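Local coordinates for protein glycosyl transferase family 9 (Veillonella parvula, PDB 3TOV) that probably transfers a sugar, such as a heptose, from an activated nucleotide donor to an acceptor, at residues A[22-27]-A[158-163]. Numbering follows the deposited sequence.
Sequences VILTTP and SGLHIE
Ile23 meets the 158-163 loop through both of its branches. Its CG2 rests on CB of Leu160 at 3.9 Å, while CD1 reaches CD1 of Ile162 at 4.0 Å. Branching at CB splits the side chain, and with CG1 anti to the carbonyl carbon (chi1 -59°) the longer arm goes to Ile162 and CG2 to Leu160; both loop side chains are met roughly perpendicularly. A beta-branched isoleucine suits this place, since it can cover two neighbours at once. Next along the chain, Leu24 turns its CB away from the loop, yet a leucine branches one bond further out, and its CD2 swings back to lie 3.8 Å from CD2 of Leu160, the two leucines running alongside in the same sense. Leucine also suits buried position 160, where CB, CD1 and CD2 each find apolar partners.

Ile23 to Thr26 form a type I beta turn, closed by Thr26 N to Ile23 O, between helices 19-23 and 26-35 in the segment that follows strand 10-14. With its strand order 3-2-1-4-5-6 and a second sheet of the same order, the chain has the two Rossmann-like domains of a GT-B glycosyltransferase. Turn and loop both pack on helix 271-277 of the second half, Ile23 on Val275 and both leucines on His274, and so meet where the halves come together.

Thr25 faces away from the loop: its OG1 donates to O of Val22 at 2.6 Å, in the carbonyl plane, and Thr25 N binds the same oxygen, tying Thr25 back to the preceding helix. Thr26 offers two kinds of contact, its methyl CG2 packing against the Leu160 backbone while OG1 gives a weak hydrogen bond to O of His161 (3.4 Å). Finally, Pro27, whose ring fits the first turn of a helix, lays CG alongside CD2 of Leu160 at 3.7 Å.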
loop_
_atom_site.group_PDB
_atom_site.type_symbol
_atom_site.label_atom_id
_atom_site.label_comp_id
_atom_site.label_asym_id
_atom_site.label_seq_id
_atom_site.Cartn_x
_atom_site.Cartn_y
_atom_site.Cartn_z
ATOM N N VAL A 22 0.910 -5.871 1.101
ATOM C CA VAL A 22 0.019 -6.144 2.233
ATOM C C VAL A 22 -1.259 -5.315 2.191
ATOM O O VAL A 22 -2.368 -5.859 2.243
ATOM C CB VAL A 22 0.711 -5.980 3.604
ATOM C CG1 VAL A 22 -0.320 -5.874 4.728
ATOM C CG2 VAL A 22 1.636 -7.140 3.848
ATOM N N ILE A 23 -1.117 -4.003 2.098
ATOM C CA ILE A 23 -2.295 -3.146 2.113
ATOM C C ILE A 23 -3.295 -3.592 1.045
ATOM O O ILE A 23 -4.511 -3.487 1.227
ATOM C CB ILE A 23 -1.899 -1.680 1.950
ATOM C CG1 ILE A 23 -0.960 -1.291 3.108
ATOM C CG2 ILE A 23 -3.134 -0.804 1.878
ATOM C CD1 ILE A 23 -0.199 0.018 2.915
ATOM N N LEU A 24 -2.765 -4.134 -0.048
ATOM C CA LEU A 24 -3.576 -4.615 -1.165
ATOM C C LEU A 24 -4.354 -5.891 -0.852
ATOM O O LEU A 24 -5.246 -6.277 -1.605
ATOM C CB LEU A 24 -2.696 -4.849 -2.391
ATOM C CG LEU A 24 -2.114 -3.581 -3.005
ATOM C CD1 LEU A 24 -1.085 -3.932 -4.046
ATOM C CD2 LEU A 24 -3.240 -2.775 -3.599
ATOM N N THR A 25 -4.004 -6.555 0.244
ATOM C CA THR A 25 -4.732 -7.744 0.669
ATOM C C THR A 25 -5.901 -7.334 1.546
ATOM O O THR A 25 -6.667 -8.175 2.020
ATOM C CB THR A 25 -3.852 -8.702 1.486
ATOM O OG1 THR A 25 -3.522 -8.104 2.752
ATOM C CG2 THR A 25 -2.584 -9.039 0.734
ATOM N N THR A 26 -6.035 -6.035 1.764
ATOM C CA THR A 26 -6.967 -5.544 2.761
ATOM C C THR A 26 -8.453 -5.553 2.332
ATOM O O THR A 26 -9.337 -5.779 3.174
ATOM C CB THR A 26 -6.513 -4.167 3.301
ATOM O OG1 THR A 26 -6.823 -4.080 4.696
ATOM C CG2 THR A 26 -7.163 -3.020 2.539
ATOM N N PRO A 27 -8.731 -5.326 1.028
ATOM C CA PRO A 27 -10.099 -5.384 0.496
ATOM C C PRO A 27 -10.590 -6.834 0.387
ATOM O O PRO A 27 -11.760 -7.136 0.640
ATOM C CB PRO A 27 -9.954 -4.778 -0.908
ATOM C CG PRO A 27 -8.619 -4.143 -0.950
ATOM C CD PRO A 27 -7.777 -4.952 -0.031
ATOM N N SER A 158 -14.837 -1.840 -0.364
ATOM C CA SER A 158 -14.698 -0.385 -0.273
ATOM C C SER A 158 -13.254 0.115 -0.214
ATOM O O SER A 158 -12.932 1.046 0.520
ATOM C CB SER A 158 -15.457 0.130 0.931
ATOM O OG SER A 158 -15.361 -0.811 1.971
ATOM N N GLY A 159 -12.389 -0.492 -1.008
ATOM C CA GLY A 159 -11.053 0.031 -1.185
ATOM C C GLY A 159 -10.124 -0.406 -0.088
ATOM O O GLY A 159 -10.514 -1.147 0.812
ATOM N N LEU A 160 -8.879 0.050 -0.189
ATOM C CA LEU A 160 -7.875 -0.172 0.840
ATOM C C LEU A 160 -8.211 0.596 2.116
ATOM O O LEU A 160 -8.853 1.658 2.097
ATOM C CB LEU A 160 -6.505 0.258 0.343
ATOM C CG LEU A 160 -6.186 -0.026 -1.120
ATOM C CD1 LEU A 160 -4.870 0.638 -1.488
ATOM C CD2 LEU A 160 -6.113 -1.502 -1.386
ATOM N N HIS A 161 -7.749 0.054 3.229
ATOM C CA HIS A 161 -8.126 0.567 4.532
ATOM C C HIS A 161 -7.024 0.295 5.552
ATOM O O HIS A 161 -6.452 -0.792 5.591
ATOM C CB HIS A 161 -9.426 -0.100 4.976
ATOM C CG HIS A 161 -9.927 0.375 6.298
ATOM N ND1 HIS A 161 -10.441 -0.481 7.248
ATOM C CD2 HIS A 161 -9.999 1.618 6.831
ATOM C CE1 HIS A 161 -10.807 0.214 8.311
ATOM N NE2 HIS A 161 -10.548 1.489 8.084
ATOM N N ILE A 162 -6.700 1.297 6.354
ATOM C CA ILE A 162 -5.889 1.058 7.532
ATOM C C ILE A 162 -6.540 1.794 8.666
ATOM O O ILE A 162 -6.791 2.999 8.570
ATOM C CB ILE A 162 -4.456 1.525 7.382
ATOM C CG1 ILE A 162 -3.768 0.742 6.268
ATOM C CG2 ILE A 162 -3.713 1.306 8.687
ATOM C CD1 ILE A 162 -2.282 1.017 6.154
ATOM N N GLU A 163 -6.852 1.053 9.724
ATOM C CA GLU A 163 -7.573 1.611 10.851
ATOM C C GLU A 163 -6.534 2.211 11.756
ATOM O O GLU A 163 -5.611 1.511 12.166
ATOM C CB GLU A 163 -8.332 0.509 11.578
ATOM C CG GLU A 163 -9.428 0.998 12.486
ATOM C CD GLU A 163 -10.562 1.640 11.720
ATOM O OE1 GLU A 163 -11.630 1.001 11.591
ATOM O OE2 GLU A 163 -10.378 2.787 11.246
#